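Aldose-aldose oxidoreductase (Caulobacter crescentus, PDB 5A04) probably transfers hydride from one aldose to another through a bound NADP(H) cofactor, oxidising the first sugar while reducing the second. Local coordinates at residues 199-211 and 326-339. Residues are numbered along the deposited sequence; the frame is centred on the assembly and turned at random.
Sequences GEEPVAVNAVEST and AIYRAAREGRTVKL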
ATOM      1  N   GLY A 199      -5.280  13.093 -10.837  1.00 16.81           N
ATOM      2  CA  GLY A 199      -5.912  14.307 -11.327  1.00 18.83           C
ATOM      3  C   GLY A 199      -7.416  14.268 -11.116  1.00 20.35           C
ATOM      4  O   GLY A 199      -8.170  14.976 -11.786  1.00 22.09           O
ATOM      5  N   GLU A 200      -7.851  13.442 -10.171  1.00 17.31           N
ATOM      6  CA  GLU A 200      -9.277  13.264  -9.896  1.00 18.36           C
ATOM      7  C   GLU A 200      -9.638  13.529  -8.445  1.00 16.78           C
ATOM      8  O   GLU A 200      -8.760  13.655  -7.597  1.00 17.19           O
ATOM      9  CB  GLU A 200      -9.700  11.848 -10.255  1.00 16.77           C
ATOM     10  CG  GLU A 200      -9.507  11.469 -11.717  1.00 19.82           C
ATOM     11  CD  GLU A 200     -10.039  10.077 -11.984  1.00 21.28           C
ATOM     12  OE1 GLU A 200     -11.280   9.917 -12.046  1.00 18.28           O
ATOM     13  OE2 GLU A 200      -9.219   9.145 -12.109  1.00 20.94           O
ATOM     14  N   GLU A 201     -10.941  13.591  -8.162  1.00 16.34           N
ATOM     15  CA  GLU A 201     -11.432  13.681  -6.788  1.00 17.36           C
ATOM     16  C   GLU A 201     -12.195  12.412  -6.439  1.00 16.18           C
ATOM     17  O   GLU A 201     -12.963  11.913  -7.258  1.00 17.77           O
ATOM     18  CB  GLU A 201     -12.337  14.910  -6.612  1.00 18.02           C
ATOM     19  CG  GLU A 201     -11.684  16.204  -7.061  1.00 18.96           C
ATOM     20  CD  GLU A 201     -10.505  16.591  -6.189  1.00 19.13           C
ATOM     21  OE1 GLU A 201     -10.504  16.213  -4.996  1.00 18.60           O
ATOM     22  OE2 GLU A 201      -9.598  17.289  -6.686  1.00 19.94           O
ATOM     23  N   PRO A 202     -12.001  11.894  -5.216  1.00 17.07           N
ATOM     24  CA  PRO A 202     -12.583  10.584  -4.893  1.00 16.39           C
ATOM     25  C   PRO A 202     -14.101  10.624  -4.764  1.00 17.87           C
ATOM     26  O   PRO A 202     -14.667  11.668  -4.421  1.00 18.72           O
ATOM     27  CB  PRO A 202     -11.931  10.218  -3.555  1.00 20.40           C
ATOM     28  CG  PRO A 202     -11.447  11.512  -2.986  1.00 21.87           C
ATOM     29  CD  PRO A 202     -11.167  12.436  -4.129  1.00 18.04           C
ATOM     30  N   VAL A 203     -14.746   9.502  -5.062  1.00 16.16           N
ATOM     31  CA  VAL A 203     -16.199   9.421  -4.909  1.00 17.85           C
ATOM     32  C   VAL A 203     -16.590   8.444  -3.811  1.00 19.27           C
ATOM     33  O   VAL A 203     -17.763   8.349  -3.450  1.00 19.85           O
ATOM     34  CB  VAL A 203     -16.893   9.011  -6.220  1.00 19.62           C
ATOM     35  CG1 VAL A 203     -16.822  10.156  -7.227  1.00 24.80           C
ATOM     36  CG2 VAL A 203     -16.289   7.731  -6.777  1.00 21.24           C
ATOM     37  N   ALA A 204     -15.618   7.713  -3.274  1.00 15.79           N
ATOM     38  CA  ALA A 204     -15.915   6.797  -2.178  1.00 18.12           C
ATOM     39  C   ALA A 204     -14.672   6.584  -1.342  1.00 16.66           C
ATOM     40  O   ALA A 204     -13.556   6.601  -1.870  1.00 16.35           O
ATOM     41  CB  ALA A 204     -16.448   5.464  -2.707  1.00 19.03           C
ATOM     42  N   VAL A 205     -14.878   6.393  -0.044  1.00 14.81           N
ATOM     43  CA  VAL A 205     -13.797   6.330   0.926  1.00 14.34           C
ATOM     44  C   VAL A 205     -14.052   5.229   1.951  1.00 16.03           C
ATOM     45  O   VAL A 205     -15.145   5.166   2.523  1.00 15.09           O
ATOM     46  CB  VAL A 205     -13.662   7.671   1.683  1.00 16.86           C
ATOM     47  CG1 VAL A 205     -12.567   7.580   2.739  1.00 17.56           C
ATOM     48  CG2 VAL A 205     -13.406   8.816   0.707  1.00 20.80           C
ATOM     49  N   ASN A 206     -13.055   4.372   2.170  1.00 14.97           N
ATOM     50  CA  ASN A 206     -13.006   3.450   3.318  1.00 14.16           C
ATOM     51  C   ASN A 206     -11.876   3.857   4.233  1.00 15.23           C
ATOM     52  O   ASN A 206     -10.895   4.436   3.770  1.00 15.06           O
ATOM     53  CB  ASN A 206     -12.737   1.992   2.897  1.00 15.30           C
ATOM     54  CG  ASN A 206     -13.962   1.261   2.421  1.00 18.48           C
ATOM     55  OD1 ASN A 206     -15.093   1.601   2.778  1.00 18.53           O
ATOM     56  ND2 ASN A 206     -13.739   0.218   1.622  1.00 18.44           N
ATOM     57  N   ALA A 207     -11.964   3.494   5.506  1.00 13.07           N
ATOM     58  CA  ALA A 207     -10.840   3.713   6.410  1.00 13.39           C
ATOM     59  C   ALA A 207     -10.876   2.774   7.604  1.00 13.59           C
ATOM     60  O   ALA A 207     -11.942   2.347   8.046  1.00 15.97           O
ATOM     61  CB  ALA A 207     -10.812   5.171   6.891  1.00 13.74           C
ATOM     62  N   VAL A 208      -9.686   2.472   8.116  1.00 13.94           N
ATOM     63  CA  VAL A 208      -9.512   1.723   9.356  1.00 15.93           C
ATOM     64  C   VAL A 208      -8.560   2.511  10.254  1.00 16.77           C
ATOM     65  O   VAL A 208      -7.501   2.959   9.796  1.00 17.55           O
ATOM     66  CB  VAL A 208      -8.951   0.295   9.095  1.00 21.02           C
ATOM     67  CG1 VAL A 208      -9.966  -0.549   8.349  1.00 21.75           C
ATOM     68  CG2 VAL A 208      -7.680   0.351   8.311  1.00 25.87           C
ATOM     69  N   GLU A 209      -8.935   2.700  11.518  1.00 15.75           N
ATOM     70  CA  GLU A 209      -8.063   3.358  12.482  1.00 14.82           C
ATOM     71  C   GLU A 209      -7.478   2.354  13.458  1.00 18.60           C
ATOM     72  O   GLU A 209      -8.138   1.388  13.843  1.00 18.94           O
ATOM     73  CB  GLU A 209      -8.819   4.452  13.252  1.00 17.93           C
ATOM     74  CG  GLU A 209      -7.896   5.300  14.124  1.00 23.35           C
ATOM     75  CD  GLU A 209      -8.555   5.819  15.387  1.00 32.94           C
ATOM     76  OE1 GLU A 209      -9.739   6.253  15.319  1.00 25.81           O
ATOM     77  OE2 GLU A 209      -7.870   5.797  16.443  1.00 24.94           O
ATOM     78  N   SER A 210      -6.224   2.566  13.842  1.00 15.80           N
ATOM     79  CA  SER A 210      -5.619   1.738  14.873  1.00 16.56           C
ATOM     80  C   SER A 210      -4.737   2.590  15.764  1.00 17.19           C
ATOM     81  O   SER A 210      -3.678   3.069  15.344  1.00 15.43           O
ATOM     82  CB  SER A 210      -4.818   0.597  14.254  1.00 17.15           C
ATOM     83  OG  SER A 210      -4.332  -0.279  15.264  1.00 21.93           O
ATOM     84  N   THR A 211      -5.183   2.778  16.999  1.00 16.45           N
ATOM     85  CA  THR A 211      -4.457   3.612  17.939  1.00 16.86           C
ATOM     86  C   THR A 211      -4.431   2.948  19.306  1.00 18.52           C
ATOM     87  O   THR A 211      -5.482   2.576  19.843  1.00 19.47           O
ATOM     88  CB  THR A 211      -5.099   5.016  18.057  1.00 15.90           C
ATOM     89  OG1 THR A 211      -5.151   5.635  16.766  1.00 16.04           O
ATOM     90  CG2 THR A 211      -4.294   5.908  19.003  1.00 15.63           C
ATOM     91  N   ALA A 326     -14.330  12.805   5.472  1.00 13.91           N
ATOM     92  CA  ALA A 326     -14.939  11.530   5.066  1.00 14.49           C
ATOM     93  C   ALA A 326     -14.135  10.326   5.556  1.00 14.42           C
ATOM     94  O   ALA A 326     -14.717   9.293   5.899  1.00 14.66           O
ATOM     95  CB  ALA A 326     -15.111  11.471   3.554  1.00 15.05           C
ATOM     96  N   ILE A 327     -12.806  10.442   5.554  1.00 12.59           N
ATOM     97  CA  ILE A 327     -11.941   9.375   6.075  1.00 13.07           C
ATOM     98  C   ILE A 327     -12.224   9.148   7.566  1.00 15.02           C
ATOM     99  O   ILE A 327     -12.403   8.013   8.008  1.00 15.15           O
ATOM    100  CB  ILE A 327     -10.439   9.695   5.858  1.00 12.93           C
ATOM    101  CG1 ILE A 327     -10.122   9.701   4.359  1.00 12.69           C
ATOM    102  CG2 ILE A 327      -9.543   8.684   6.622  1.00 13.21           C
ATOM    103  CD1 ILE A 327      -8.825  10.472   4.002  1.00 14.49           C
ATOM    104  N   TYR A 328     -12.280  10.225   8.341  1.00 13.67           N
ATOM    105  CA  TYR A 328     -12.553  10.084   9.758  1.00 13.34           C
ATOM    106  C   TYR A 328     -13.942   9.457   9.967  1.00 13.89           C
ATOM    107  O   TYR A 328     -14.120   8.597  10.834  1.00 14.73           O
ATOM    108  CB  TYR A 328     -12.448  11.441  10.451  1.00 15.00           C
ATOM    109  CG  TYR A 328     -11.032  11.898  10.757  1.00 13.51           C
ATOM    110  CD1 TYR A 328     -10.099  11.032  11.317  1.00 14.65           C
ATOM    111  CD2 TYR A 328     -10.656  13.215  10.540  1.00 16.47           C
ATOM    112  CE1 TYR A 328      -8.805  11.469  11.625  1.00 18.26           C
ATOM    113  CE2 TYR A 328      -9.382  13.658  10.833  1.00 17.84           C
ATOM    114  CZ  TYR A 328      -8.462  12.786  11.385  1.00 16.13           C
ATOM    115  OH  TYR A 328      -7.203  13.252  11.695  1.00 15.49           O
ATOM    116  N   ARG A 329     -14.905   9.857   9.146  1.00 14.23           N
ATOM    117  CA  ARG A 329     -16.263   9.331   9.282  1.00 15.27           C
ATOM    118  C   ARG A 329     -16.317   7.854   8.897  1.00 14.75           C
ATOM    119  O   ARG A 329     -16.981   7.058   9.567  1.00 14.47           O
ATOM    120  CB  ARG A 329     -17.249  10.128   8.434  1.00 17.47           C
ATOM    121  CG  ARG A 329     -18.685   9.610   8.517  1.00 17.69           C
ATOM    122  CD  ARG A 329     -19.652  10.602   7.880  1.00 24.10           C
ATOM    123  NE  ARG A 329     -19.465  11.945   8.439  1.00 37.96           N
ATOM    124  CZ  ARG A 329     -20.111  12.430   9.502  1.00 34.90           C
ATOM    125  NH1 ARG A 329     -21.012  11.690  10.134  1.00 42.83           N
ATOM    126  NH2 ARG A 329     -19.862  13.665   9.930  1.00 33.68           N
ATOM    127  N   ALA A 330     -15.594   7.487   7.840  1.00 13.10           N
ATOM    128  CA  ALA A 330     -15.589   6.099   7.380  1.00 14.35           C
ATOM    129  C   ALA A 330     -15.022   5.169   8.434  1.00 13.80           C
ATOM    130  O   ALA A 330     -15.519   4.058   8.604  1.00 14.90           O
ATOM    131  CB  ALA A 330     -14.795   5.964   6.067  1.00 13.74           C
ATOM    132  N   ALA A 331     -13.986   5.619   9.138  1.00 14.89           N
ATOM    133  CA  ALA A 331     -13.387   4.809  10.204  1.00 15.38           C
ATOM    134  C   ALA A 331     -14.298   4.750  11.429  1.00 16.87           C
ATOM    135  O   ALA A 331     -14.412   3.714  12.086  1.00 17.94           O
ATOM    136  CB  ALA A 331     -12.018   5.360  10.591  1.00 18.81           C
ATOM    137  N   ARG A 332     -14.930   5.874  11.733  1.00 15.30           N
ATOM    138  CA  ARG A 332     -15.812   5.952  12.892  1.00 16.13           C
ATOM    139  C   ARG A 332     -17.056   5.084  12.698  1.00 17.67           C
ATOM    140  O   ARG A 332     -17.514   4.392  13.634  1.00 18.56           O
ATOM    141  CB  ARG A 332     -16.201   7.426  13.145  1.00 17.48           C
ATOM    142  CG  ARG A 332     -17.156   7.637  14.292  1.00 20.75           C
ATOM    143  CD  ARG A 332     -17.262   9.128  14.647  1.00 18.77           C
ATOM    144  NE  ARG A 332     -17.706   9.975  13.528  1.00 19.93           N
ATOM    145  CZ  ARG A 332     -16.949  10.903  12.933  1.00 22.43           C
ATOM    146  NH1 ARG A 332     -15.691  11.108  13.320  1.00 22.85           N
ATOM    147  NH2 ARG A 332     -17.447  11.636  11.941  1.00 22.55           N
ATOM    148  N   GLU A 333     -17.603   5.117  11.486  1.00 14.39           N
ATOM    149  CA  GLU A 333     -18.862   4.421  11.193  1.00 15.46           C
ATOM    150  C   GLU A 333     -18.688   3.013  10.622  1.00 19.65           C
ATOM    151  O   GLU A 333     -19.655   2.252  10.524  1.00 18.50           O
ATOM    152  CB  GLU A 333     -19.711   5.271  10.232  1.00 18.10           C
ATOM    153  CG  GLU A 333     -20.146   6.604  10.870  1.00 18.76           C
ATOM    154  CD  GLU A 333     -21.150   7.406  10.059  1.00 25.88           C
ATOM    155  OE1 GLU A 333     -21.635   6.925   9.022  1.00 27.83           O
ATOM    156  OE2 GLU A 333     -21.453   8.538  10.477  1.00 23.71           O
ATOM    157  N   GLY A 334     -17.464   2.662  10.247  1.00 17.04           N
ATOM    158  CA  GLY A 334     -17.196   1.369   9.634  1.00 14.25           C
ATOM    159  C   GLY A 334     -17.999   1.111   8.370  1.00 17.23           C
ATOM    160  O   GLY A 334     -18.585   0.032   8.187  1.00 17.42           O
ATOM    161  N   ARG A 335     -18.036   2.101   7.489  1.00 16.49           N
ATOM    162  CA  ARG A 335     -18.752   1.952   6.231  1.00 19.22           C
ATOM    163  C   ARG A 335     -18.112   2.812   5.157  1.00 18.90           C
ATOM    164  O   ARG A 335     -17.330   3.718   5.452  1.00 21.76           O
ATOM    165  CB  ARG A 335     -20.230   2.314   6.391  1.00 24.17           C
ATOM    166  CG  ARG A 335     -20.456   3.770   6.626  1.00 24.60           C
ATOM    167  CD  ARG A 335     -21.942   4.168   6.647  1.00 29.50           C
ATOM    168  NE  ARG A 335     -22.040   5.605   6.911  1.00 31.56           N
ATOM    169  CZ  ARG A 335     -22.009   6.554   5.971  1.00 34.90           C
ATOM    170  NH1 ARG A 335     -21.913   6.233   4.682  1.00 26.38           N
ATOM    171  NH2 ARG A 335     -22.086   7.834   6.321  1.00 33.14           N
ATOM    172  N   THR A 336     -18.418   2.503   3.904  1.00 17.24           N
ATOM    173  CA  THR A 336     -17.903   3.284   2.789  1.00 14.96           C
ATOM    174  C   THR A 336     -18.654   4.610   2.768  1.00 19.83           C
ATOM    175  O   THR A 336     -19.889   4.631   2.786  1.00 20.91           O
ATOM    176  CB  THR A 336     -18.064   2.525   1.458  1.00 16.75           C
ATOM    177  OG1 THR A 336     -17.426   1.250   1.577  1.00 17.44           O
ATOM    178  CG2 THR A 336     -17.423   3.296   0.302  1.00 18.06           C
ATOM    179  N   VAL A 337     -17.917   5.715   2.764  1.00 15.02           N
ATOM    180  CA  VAL A 337     -18.534   7.029   2.688  1.00 16.37           C
ATOM    181  C   VAL A 337     -18.488   7.540   1.260  1.00 18.92           C
ATOM    182  O   VAL A 337     -17.427   7.554   0.623  1.00 17.16           O
ATOM    183  CB  VAL A 337     -17.842   8.034   3.629  1.00 15.49           C
ATOM    184  CG1 VAL A 337     -18.388   9.447   3.402  1.00 19.82           C
ATOM    185  CG2 VAL A 337     -18.020   7.591   5.081  1.00 15.64           C
ATOM    186  N   LYS A 338     -19.651   7.949   0.751  1.00 16.91           N
ATOM    187  CA  LYS A 338     -19.742   8.447  -0.618  1.00 19.60           C
ATOM    188  C   LYS A 338     -19.540   9.955  -0.676  1.00 23.72           C
ATOM    189  O   LYS A 338     -20.023  10.687   0.184  1.00 23.36           O
ATOM    190  CB  LYS A 338     -21.097   8.080  -1.228  1.00 21.95           C
ATOM    191  CG  LYS A 338     -21.281   6.589  -1.481  1.00 26.49           C
ATOM    192  CD  LYS A 338     -22.546   6.339  -2.292  1.00 42.27           C
ATOM    193  CE  LYS A 338     -22.772   4.857  -2.559  1.00 52.18           C
ATOM    194  NZ  LYS A 338     -24.014   4.637  -3.355  1.00 57.39           N
ATOM    195  N   LEU A 339     -18.822  10.404  -1.702  1.00 22.78           N
ATOM    196  CA  LEU A 339     -18.548  11.822  -1.917  1.00 25.28           C
ATOM    197  C   LEU A 339     -18.971  12.254  -3.311  1.00 29.70           C
ATOM    198  O   LEU A 339     -19.118  11.424  -4.208  1.00 30.50           O
ATOM    199  CB  LEU A 339     -17.062  12.120  -1.738  1.00 26.98           C
ATOM    200  CG  LEU A 339     -16.511  11.997  -0.327  1.00 27.34           C
ATOM    201  CD1 LEU A 339     -15.023  12.230  -0.358  1.00 28.76           C
ATOM    202  CD2 LEU A 339     -17.200  13.019   0.564  1.00 29.94           C
ATOM    203  OXT LEU A 339     -19.138  13.445  -3.573  1.00 38.26           O
TER
HETATM  204  O   HOH W   1     -14.542   2.296   6.369  1.00 13.59           O
HETATM  205  O   HOH W   2     -11.656   2.067  12.387  1.00 29.81           O
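The flat amide of Asn206 meets Thr336 at its oxygen: OG1 of Thr336 gives its proton to Asn206 OD1 over 2.6 Å, from 19° off the amide plane, while ND2 of the same amide bonds to Gln228 on the neighbouring strand. The Asn206 amide is thus held at both ends. The guanidinium of Arg335 has CG2 of Val337 over one face, near the rim, and Glu333 OE1 in plane at its edge; Glu333 also pairs with Arg329 on the helix. On the C-terminal side of Thr336 the backbones pair antiparallel, residues 203-205 with 337-339. Val205 and Val337 form a hydrogen-bonded pair, the 2.8 Å bond from Val337 N to Val205 O being the straighter of the two, and Leu339 N bonds to Val203 O at 2.9 Å. Val205 spreads its two methyls: CG1, anti to the backbone N (chi1 178°), packs 3.6 Å from Ile327 CG1, and CG2 lies 3.9 Å from CD1 of Leu339. Further along strand 204-210, where the C-terminal strand no longer pairs with it, the helix takes over. Ala207 CB sits among Ile327, Ala330 and Ala331, 3.9 Å from CB of Ala331, and two waters bridge Ala207 N to Ala330 O and Glu209 N to Ala331 O. The alanines permit a close approach, 6.2 Å between the axes of strand 204-210 and helix segment 326-333, which cross at -62°. Helix 314-333 thus lies across the open beta-sheet of the C-terminal alpha/beta domain, then turns at Gly334 so that the chain's last residues add an antiparallel edge strand to that sheet, beside the second subunit.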